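Local coordinates for thermostable carboxypeptidase 1 (PDB 1K9X), which releases amino acids one after another from peptide C-termini, with broad but not unlimited specificity, as a metallocarboxypeptidase that uses cobalt, at residues E121-D126 with K401-I406; L364-L369 with L407-W412. All blocks are in the same frame, centred on the assembly; numbering follows the deposited sequence.

Contact 1: E121-D126 with K401-I406; sequences EAKAKD and KYSEGI
The carboxylate of D126 reaches across to the backbone of S403 where helix 102-124 ends in a Schellman motif. D126 is the C-prime residue of that motif: its positive phi of 52° turns the chain out of the helix, its N makes a weak bond back to K123 O, and D127 N reaches back to A122 O. An aspartate suits the turn because its short side chain can serve as an acceptor for the loop alongside. OD1 takes the N-H of S403 at 3.0 Å, the donor lying nearly along the C-O axis and the N-H...O angle being 150°. Packing is closest here: the same oxygen lies 3.1 Å from S403 CB and 3.3 Å from K401 CB, so OD1 is crowded while OD2 meets K401 only loosely. Beside it, S403 OG lies 3.0 Å from K123 O, a weak hydrogen bond at most, since the same proton could turn to another acceptor, and also rests against K123 CG. The aliphatic part of K123, with CG anti to the backbone N (chi1 179°), runs extended past the serine, and its NZ makes a weak bond to Q408 O further along the loop. Y402 turns a ring edge to the turn, CD1 meeting D126 O near the ring plane; the ring meets that of F128, and the side chain also touches P384 of helix 383-395.

Toward solvent the contact is looser. K401 has its CB against the carboxylate, but its extended chain leads off, leaving NZ 5.0 Å from D126 OD2, where opposite charges probably attract only at long range. A water fills in where the two backbones do not bond directly, donating to D126 O at 2.9 Å and accepting from Y402 N at 3.0 Å.

Contact 2: L364-L369 with L407-W412; sequences LLRFKL and LQDIHW
R366 and D409 reach toward each other from their facing segments, and their charged groups meet in a salt bridge with NH1 2.6 Å from OD1. The carboxylate oxygen is approached on its syn side and lies near the guanidinium plane, at an N-H...O angle of 154°, although the two flat groups are turned 56° apart. The arginine gets there through a bend at chi2, which carries the guanidinium off the helix toward the loop. The amide of Q408 comes in across the guanidinium: it lies at the guanidinium edge with the planes 73° apart, and a water accepts from both NH2 and Q408 NE2, while OE1 takes the backbone N-H of R351. Q408, D409, H411 and W412 fall in the predicted GXXQDXHW motif of the M32 family, and R351, part of another predicted motif, also forms a salt bridge with D409 OD2, so arginines hold both oxygens of the carboxylate. R366 also makes a cation-pi contact with F420. A leucine in place of R366 would probably leave D409 OD1 without its charged mate in this buried setting and release the water from one of its partners. One helical turn on, the indole of W412 stands across the leucine chain of L369; indole CH2 lies 4.1 Å from both CB and CD1 of the leucine, while NE1 donates to E370 OE2.

From the N terminus, the chain first passes the end of helix 102-124, then runs through the three-stranded sheet and the HEXXH helix 261-278 before reaching helix 359-375. Only after helix 383-395 come the loop and the start of helix 411-414 that supply the second half of both contacts. Contact 1 closes a loop of 274 residues and contact 2 a short one of 37; because their segments alternate along the chain, the two cross. Residues 401-406 lead into 407-412, so this region is tied to the surface end of helix 102-124 and then, in a buried contact, to helix 359-375. The centres lie about 13 Å apart, and I406 CD1 packs 3.5 Å from W412 CZ3.

Contact 1: E121-D126 with K401-I406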
ATOM      1  N   GLU A 121      -0.089   7.380  30.134  1.00 29.59           N
ATOM      2  CA  GLU A 121       0.691   8.015  31.189  1.00 31.03           C
ATOM      3  C   GLU A 121       0.645   7.221  32.487  1.00 30.03           C
ATOM      4  O   GLU A 121       1.689   6.964  33.100  1.00 29.62           O
ATOM      5  CB  GLU A 121       0.231   9.458  31.442  1.00 31.63           C
ATOM      6  CG  GLU A 121      -1.264   9.685  31.470  1.00 36.35           C
ATOM      7  CD  GLU A 121      -1.625  11.118  31.876  1.00 40.01           C
ATOM      8  OE1 GLU A 121      -0.909  12.056  31.450  1.00 41.30           O
ATOM      9  OE2 GLU A 121      -2.628  11.306  32.610  1.00 40.31           O
ATOM     10  N   ALA A 122      -0.558   6.824  32.897  1.00 28.68           N
ATOM     11  CA  ALA A 122      -0.721   6.056  34.123  1.00 29.14           C
ATOM     12  C   ALA A 122       0.267   4.894  34.147  1.00 29.18           C
ATOM     13  O   ALA A 122       0.887   4.627  35.171  1.00 29.39           O
ATOM     14  CB  ALA A 122      -2.143   5.533  34.228  1.00 28.26           C
ATOM     15  N   LYS A 123       0.426   4.218  33.012  1.00 29.97           N
ATOM     16  CA  LYS A 123       1.348   3.086  32.922  1.00 31.09           C
ATOM     17  C   LYS A 123       2.806   3.523  32.983  1.00 30.81           C
ATOM     18  O   LYS A 123       3.627   2.892  33.654  1.00 32.20           O
ATOM     19  CB  LYS A 123       1.123   2.303  31.627  1.00 30.23           C
ATOM     20  CG  LYS A 123       2.064   1.128  31.465  1.00 31.21           C
ATOM     21  CD  LYS A 123       1.908   0.483  30.106  1.00 34.72           C
ATOM     22  CE  LYS A 123       2.941  -0.614  29.896  1.00 36.44           C
ATOM     23  NZ  LYS A 123       2.841  -1.197  28.530  1.00 39.98           N
ATOM     24  N   ALA A 124       3.131   4.601  32.282  1.00 30.43           N
ATOM     25  CA  ALA A 124       4.501   5.094  32.269  1.00 30.32           C
ATOM     26  C   ALA A 124       4.952   5.504  33.664  1.00 29.79           C
ATOM     27  O   ALA A 124       6.087   5.251  34.047  1.00 28.72           O
ATOM     28  CB  ALA A 124       4.625   6.274  31.312  1.00 30.29           C
ATOM     29  N   LYS A 125       4.051   6.124  34.422  1.00 30.73           N
ATOM     30  CA  LYS A 125       4.372   6.601  35.764  1.00 30.80           C
ATOM     31  C   LYS A 125       4.008   5.641  36.891  1.00 31.02           C
ATOM     32  O   LYS A 125       4.115   6.000  38.062  1.00 31.07           O
ATOM     33  CB  LYS A 125       3.670   7.933  36.017  1.00 30.07           C
ATOM     34  CG  LYS A 125       3.779   8.911  34.872  1.00 31.05           C
ATOM     35  CD  LYS A 125       2.877  10.113  35.090  1.00 32.31           C
ATOM     36  CE  LYS A 125       2.870  11.008  33.851  1.00 35.48           C
ATOM     37  NZ  LYS A 125       1.975  12.188  34.014  1.00 36.55           N
ATOM     38  N   ASP A 126       3.575   4.433  36.549  1.00 30.50           N
ATOM     39  CA  ASP A 126       3.196   3.464  37.570  1.00 30.42           C
ATOM     40  C   ASP A 126       2.195   4.052  38.552  1.00 29.22           C
ATOM     41  O   ASP A 126       2.248   3.783  39.757  1.00 29.44           O
ATOM     42  CB  ASP A 126       4.435   2.967  38.325  1.00 29.67           C
ATOM     43  CG  ASP A 126       5.093   1.782  37.639  1.00 29.73           C
ATOM     44  OD1 ASP A 126       4.389   0.779  37.401  1.00 26.64           O
ATOM     45  OD2 ASP A 126       6.303   1.848  37.340  1.00 29.77           O
ATOM     46  N   LYS A 401       4.463  -3.412  41.005  1.00 38.67           N
ATOM     47  CA  LYS A 401       4.097  -2.109  40.470  1.00 37.62           C
ATOM     48  C   LYS A 401       2.881  -2.286  39.569  1.00 35.77           C
ATOM     49  O   LYS A 401       2.601  -3.389  39.104  1.00 33.34           O
ATOM     50  CB  LYS A 401       5.263  -1.531  39.663  1.00 40.80           C
ATOM     51  CG  LYS A 401       6.582  -1.473  40.426  1.00 44.44           C
ATOM     52  CD  LYS A 401       7.723  -0.998  39.531  1.00 48.31           C
ATOM     53  CE  LYS A 401       9.057  -0.945  40.286  1.00 50.12           C
ATOM     54  NZ  LYS A 401      10.186  -0.468  39.424  1.00 48.82           N
ATOM     55  N   TYR A 402       2.165  -1.195  39.324  1.00 33.60           N
ATOM     56  CA  TYR A 402       0.984  -1.236  38.475  1.00 34.44           C
ATOM     57  C   TYR A 402       1.308  -1.706  37.057  1.00 33.69           C
ATOM     58  O   TYR A 402       0.498  -2.386  36.425  1.00 34.20           O
ATOM     59  CB  TYR A 402       0.323   0.143  38.442  1.00 34.69           C
ATOM     60  CG  TYR A 402      -0.382   0.505  39.737  1.00 33.36           C
ATOM     61  CD1 TYR A 402      -0.059   1.670  40.431  1.00 33.29           C
ATOM     62  CD2 TYR A 402      -1.391  -0.311  40.252  1.00 32.75           C
ATOM     63  CE1 TYR A 402      -0.730   2.021  41.613  1.00 31.67           C
ATOM     64  CE2 TYR A 402      -2.068   0.026  41.429  1.00 32.51           C
ATOM     65  CZ  TYR A 402      -1.733   1.194  42.104  1.00 32.64           C
ATOM     66  OH  TYR A 402      -2.403   1.530  43.265  1.00 30.13           O
ATOM     67  N   SER A 403       2.498  -1.353  36.573  1.00 32.85           N
ATOM     68  CA  SER A 403       2.960  -1.729  35.237  1.00 31.64           C
ATOM     69  C   SER A 403       3.114  -3.231  35.051  1.00 29.72           C
ATOM     70  O   SER A 403       2.952  -3.733  33.944  1.00 29.28           O
ATOM     71  CB  SER A 403       4.302  -1.067  34.927  1.00 31.35           C
ATOM     72  OG  SER A 403       4.132   0.004  34.021  1.00 35.69           O
ATOM     73  N   GLU A 404       3.451  -3.932  36.129  1.00 26.96           N
ATOM     74  CA  GLU A 404       3.624  -5.387  36.098  1.00 25.98           C
ATOM     75  C   GLU A 404       2.285  -6.089  36.281  1.00 21.83           C
ATOM     76  O   GLU A 404       2.193  -7.303  36.147  1.00 20.08           O
ATOM     77  CB  GLU A 404       4.545  -5.860  37.227  1.00 25.71           C
ATOM     78  CG  GLU A 404       5.977  -5.387  37.178  1.00 30.88           C
ATOM     79  CD  GLU A 404       6.789  -5.917  38.362  1.00 32.29           C
ATOM     80  OE1 GLU A 404       6.299  -5.837  39.515  1.00 29.28           O
ATOM     81  OE2 GLU A 404       7.915  -6.410  38.140  1.00 34.76           O
ATOM     82  N   GLY A 405       1.260  -5.319  36.623  1.00 21.61           N
ATOM     83  CA  GLY A 405      -0.056  -5.889  36.837  1.00 22.50           C
ATOM     84  C   GLY A 405      -1.105  -5.380  35.866  1.00 22.82           C
ATOM     85  O   GLY A 405      -0.889  -5.389  34.653  1.00 23.24           O
ATOM     86  N   ILE A 406      -2.227  -4.908  36.406  1.00 21.80           N
ATOM     87  CA  ILE A 406      -3.345  -4.413  35.608  1.00 23.84           C
ATOM     88  C   ILE A 406      -3.055  -3.355  34.542  1.00 25.97           C
ATOM     89  O   ILE A 406      -3.870  -3.141  33.647  1.00 26.79           O
ATOM     90  CB  ILE A 406      -4.473  -3.893  36.531  1.00 24.36           C
ATOM     91  CG1 ILE A 406      -5.672  -3.438  35.695  1.00 23.03           C
ATOM     92  CG2 ILE A 406      -3.959  -2.757  37.391  1.00 25.98           C
ATOM     93  CD1 ILE A 406      -6.893  -3.111  36.529  1.00 23.96           C
TER
HETATM   94  O   HOH W   1       3.113   1.235  40.715  1.00 28.87           O

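Contact 2: L364-L369 with L407-W412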
ATOM      1  N   LEU A 364      -7.054 -16.259  31.936  1.00 17.45           N
ATOM      2  CA  LEU A 364      -8.051 -16.703  32.906  1.00 18.66           C
ATOM      3  C   LEU A 364      -8.396 -15.581  33.893  1.00 17.99           C
ATOM      4  O   LEU A 364      -9.571 -15.282  34.134  1.00 17.45           O
ATOM      5  CB  LEU A 364      -7.514 -17.936  33.654  1.00 18.19           C
ATOM      6  CG  LEU A 364      -8.259 -18.504  34.865  1.00 18.11           C
ATOM      7  CD1 LEU A 364      -9.711 -18.716  34.530  1.00 21.33           C
ATOM      8  CD2 LEU A 364      -7.622 -19.819  35.295  1.00 19.40           C
ATOM      9  N   LEU A 365      -7.374 -14.936  34.441  1.00 18.46           N
ATOM     10  CA  LEU A 365      -7.617 -13.874  35.402  1.00 21.11           C
ATOM     11  C   LEU A 365      -8.328 -12.692  34.751  1.00 21.89           C
ATOM     12  O   LEU A 365      -9.172 -12.055  35.380  1.00 23.62           O
ATOM     13  CB  LEU A 365      -6.308 -13.439  36.050  1.00 20.55           C
ATOM     14  CG  LEU A 365      -5.413 -12.485  35.281  1.00 22.79           C
ATOM     15  CD1 LEU A 365      -5.865 -11.058  35.519  1.00 17.76           C
ATOM     16  CD2 LEU A 365      -3.989 -12.690  35.741  1.00 24.18           C
ATOM     17  N   ARG A 366      -7.996 -12.389  33.498  1.00 21.66           N
ATOM     18  CA  ARG A 366      -8.675 -11.289  32.810  1.00 22.73           C
ATOM     19  C   ARG A 366     -10.139 -11.701  32.575  1.00 21.52           C
ATOM     20  O   ARG A 366     -11.055 -10.877  32.621  1.00 17.75           O
ATOM     21  CB  ARG A 366      -7.989 -10.971  31.469  1.00 23.26           C
ATOM     22  CG  ARG A 366      -6.629 -10.282  31.607  1.00 22.41           C
ATOM     23  CD  ARG A 366      -5.540 -11.119  30.967  1.00 27.44           C
ATOM     24  NE  ARG A 366      -4.187 -10.751  31.394  1.00 27.80           N
ATOM     25  CZ  ARG A 366      -3.538  -9.686  30.952  1.00 27.04           C
ATOM     26  NH1 ARG A 366      -4.116  -8.882  30.073  1.00 28.14           N
ATOM     27  NH2 ARG A 366      -2.308  -9.435  31.370  1.00 25.36           N
ATOM     28  N   PHE A 367     -10.353 -12.988  32.321  1.00 21.25           N
ATOM     29  CA  PHE A 367     -11.704 -13.480  32.112  1.00 22.04           C
ATOM     30  C   PHE A 367     -12.494 -13.278  33.396  1.00 21.10           C
ATOM     31  O   PHE A 367     -13.606 -12.766  33.367  1.00 20.00           O
ATOM     32  CB  PHE A 367     -11.690 -14.967  31.736  1.00 22.22           C
ATOM     33  CG  PHE A 367     -12.996 -15.669  31.989  1.00 21.05           C
ATOM     34  CD1 PHE A 367     -14.189 -15.169  31.471  1.00 19.91           C
ATOM     35  CD2 PHE A 367     -13.039 -16.822  32.768  1.00 23.78           C
ATOM     36  CE1 PHE A 367     -15.403 -15.802  31.728  1.00 20.60           C
ATOM     37  CE2 PHE A 367     -14.259 -17.471  33.032  1.00 22.60           C
ATOM     38  CZ  PHE A 367     -15.442 -16.956  32.509  1.00 21.67           C
ATOM     39  N   LYS A 368     -11.912 -13.671  34.526  1.00 23.81           N
ATOM     40  CA  LYS A 368     -12.595 -13.525  35.808  1.00 25.22           C
ATOM     41  C   LYS A 368     -12.926 -12.078  36.130  1.00 25.18           C
ATOM     42  O   LYS A 368     -14.074 -11.766  36.464  1.00 24.48           O
ATOM     43  CB  LYS A 368     -11.778 -14.142  36.950  1.00 26.40           C
ATOM     44  CG  LYS A 368     -11.830 -15.665  36.984  1.00 28.13           C
ATOM     45  CD  LYS A 368     -11.378 -16.224  38.335  1.00 29.14           C
ATOM     46  CE  LYS A 368     -11.458 -17.762  38.363  1.00 31.49           C
ATOM     47  NZ  LYS A 368     -12.839 -18.303  38.124  1.00 28.25           N
ATOM     48  N   LEU A 369     -11.937 -11.189  36.025  1.00 25.81           N
ATOM     49  CA  LEU A 369     -12.193  -9.777  36.318  1.00 25.48           C
ATOM     50  C   LEU A 369     -13.171  -9.143  35.329  1.00 23.31           C
ATOM     51  O   LEU A 369     -14.024  -8.338  35.726  1.00 22.10           O
ATOM     52  CB  LEU A 369     -10.887  -8.970  36.351  1.00 25.10           C
ATOM     53  CG  LEU A 369      -9.851  -9.382  37.400  1.00 29.55           C
ATOM     54  CD1 LEU A 369      -8.758  -8.310  37.501  1.00 28.63           C
ATOM     55  CD2 LEU A 369     -10.526  -9.568  38.739  1.00 28.98           C
ATOM     56  N   LEU A 407      -1.911  -2.685  34.621  1.00 26.48           N
ATOM     57  CA  LEU A 407      -1.603  -1.665  33.621  1.00 27.46           C
ATOM     58  C   LEU A 407      -0.803  -2.222  32.447  1.00 27.86           C
ATOM     59  O   LEU A 407      -0.307  -1.467  31.621  1.00 27.66           O
ATOM     60  CB  LEU A 407      -0.851  -0.504  34.272  1.00 26.46           C
ATOM     61  CG  LEU A 407      -1.644   0.796  34.477  1.00 28.68           C
ATOM     62  CD1 LEU A 407      -3.107   0.519  34.764  1.00 26.91           C
ATOM     63  CD2 LEU A 407      -0.999   1.592  35.602  1.00 26.97           C
ATOM     64  N   GLN A 408      -0.705  -3.551  32.389  1.00 27.51           N
ATOM     65  CA  GLN A 408       0.010  -4.282  31.338  1.00 27.77           C
ATOM     66  C   GLN A 408      -0.405  -3.953  29.910  1.00 26.02           C
ATOM     67  O   GLN A 408       0.396  -3.443  29.134  1.00 26.70           O
ATOM     68  CB  GLN A 408      -0.189  -5.781  31.507  1.00 28.76           C
ATOM     69  CG  GLN A 408       0.768  -6.454  32.410  1.00 30.28           C
ATOM     70  CD  GLN A 408       0.627  -7.939  32.288  1.00 31.21           C
ATOM     71  OE1 GLN A 408       0.747  -8.494  31.191  1.00 29.44           O
ATOM     72  NE2 GLN A 408       0.363  -8.601  33.405  1.00 31.09           N
ATOM     73  N   ASP A 409      -1.640  -4.291  29.544  1.00 24.30           N
ATOM     74  CA  ASP A 409      -2.085  -4.011  28.192  1.00 24.27           C
ATOM     75  C   ASP A 409      -3.201  -2.993  28.004  1.00 23.69           C
ATOM     76  O   ASP A 409      -3.989  -2.703  28.920  1.00 20.53           O
ATOM     77  CB  ASP A 409      -2.425  -5.302  27.435  1.00 26.77           C
ATOM     78  CG  ASP A 409      -2.578  -6.502  28.330  1.00 26.06           C
ATOM     79  OD1 ASP A 409      -3.536  -6.546  29.117  1.00 31.29           O
ATOM     80  OD2 ASP A 409      -1.733  -7.408  28.237  1.00 25.69           O
ATOM     81  N   ILE A 410      -3.228  -2.462  26.781  1.00 22.55           N
ATOM     82  CA  ILE A 410      -4.155  -1.428  26.324  1.00 24.57           C
ATOM     83  C   ILE A 410      -5.601  -1.867  26.192  1.00 21.70           C
ATOM     84  O   ILE A 410      -6.510  -1.041  26.208  1.00 21.38           O
ATOM     85  CB  ILE A 410      -3.743  -0.892  24.917  1.00 25.26           C
ATOM     86  CG1 ILE A 410      -2.230  -0.712  24.828  1.00 30.82           C
ATOM     87  CG2 ILE A 410      -4.416   0.439  24.650  1.00 26.41           C
ATOM     88  CD1 ILE A 410      -1.741  -0.302  23.438  1.00 31.59           C
ATOM     89  N   HIS A 411      -5.801  -3.163  26.037  1.00 21.87           N
ATOM     90  CA  HIS A 411      -7.126  -3.736  25.829  1.00 23.52           C
ATOM     91  C   HIS A 411      -8.302  -3.050  26.520  1.00 22.62           C
ATOM     92  O   HIS A 411      -9.229  -2.610  25.840  1.00 19.60           O
ATOM     93  CB  HIS A 411      -7.067  -5.218  26.176  1.00 25.14           C
ATOM     94  CG  HIS A 411      -6.012  -5.954  25.410  1.00 26.32           C
ATOM     95  ND1 HIS A 411      -6.293  -6.728  24.304  1.00 26.27           N
ATOM     96  CD2 HIS A 411      -4.670  -6.000  25.569  1.00 23.80           C
ATOM     97  CE1 HIS A 411      -5.168  -7.221  23.816  1.00 27.56           C
ATOM     98  NE2 HIS A 411      -4.168  -6.793  24.567  1.00 28.87           N
ATOM     99  N   TRP A 412      -8.274  -2.937  27.845  1.00 22.26           N
ATOM    100  CA  TRP A 412      -9.382  -2.292  28.549  1.00 22.46           C
ATOM    101  C   TRP A 412      -9.487  -0.809  28.236  1.00 23.15           C
ATOM    102  O   TRP A 412     -10.589  -0.268  28.148  1.00 21.77           O
ATOM    103  CB  TRP A 412      -9.261  -2.493  30.064  1.00 25.05           C
ATOM    104  CG  TRP A 412      -9.445  -3.920  30.482  1.00 25.16           C
ATOM    105  CD1 TRP A 412      -9.745  -4.975  29.672  1.00 23.78           C
ATOM    106  CD2 TRP A 412      -9.306  -4.455  31.803  1.00 25.97           C
ATOM    107  NE1 TRP A 412      -9.796  -6.136  30.403  1.00 25.16           N
ATOM    108  CE2 TRP A 412      -9.529  -5.847  31.715  1.00 25.04           C
ATOM    109  CE3 TRP A 412      -9.013  -3.894  33.054  1.00 25.11           C
ATOM    110  CZ2 TRP A 412      -9.466  -6.688  32.829  1.00 24.44           C
ATOM    111  CZ3 TRP A 412      -8.950  -4.734  34.165  1.00 24.51           C
ATOM    112  CH2 TRP A 412      -9.175  -6.115  34.043  1.00 24.17           C
TER
HETATM  113  O   HOH W   2      -0.934 -11.059  33.631  1.00 12.76           O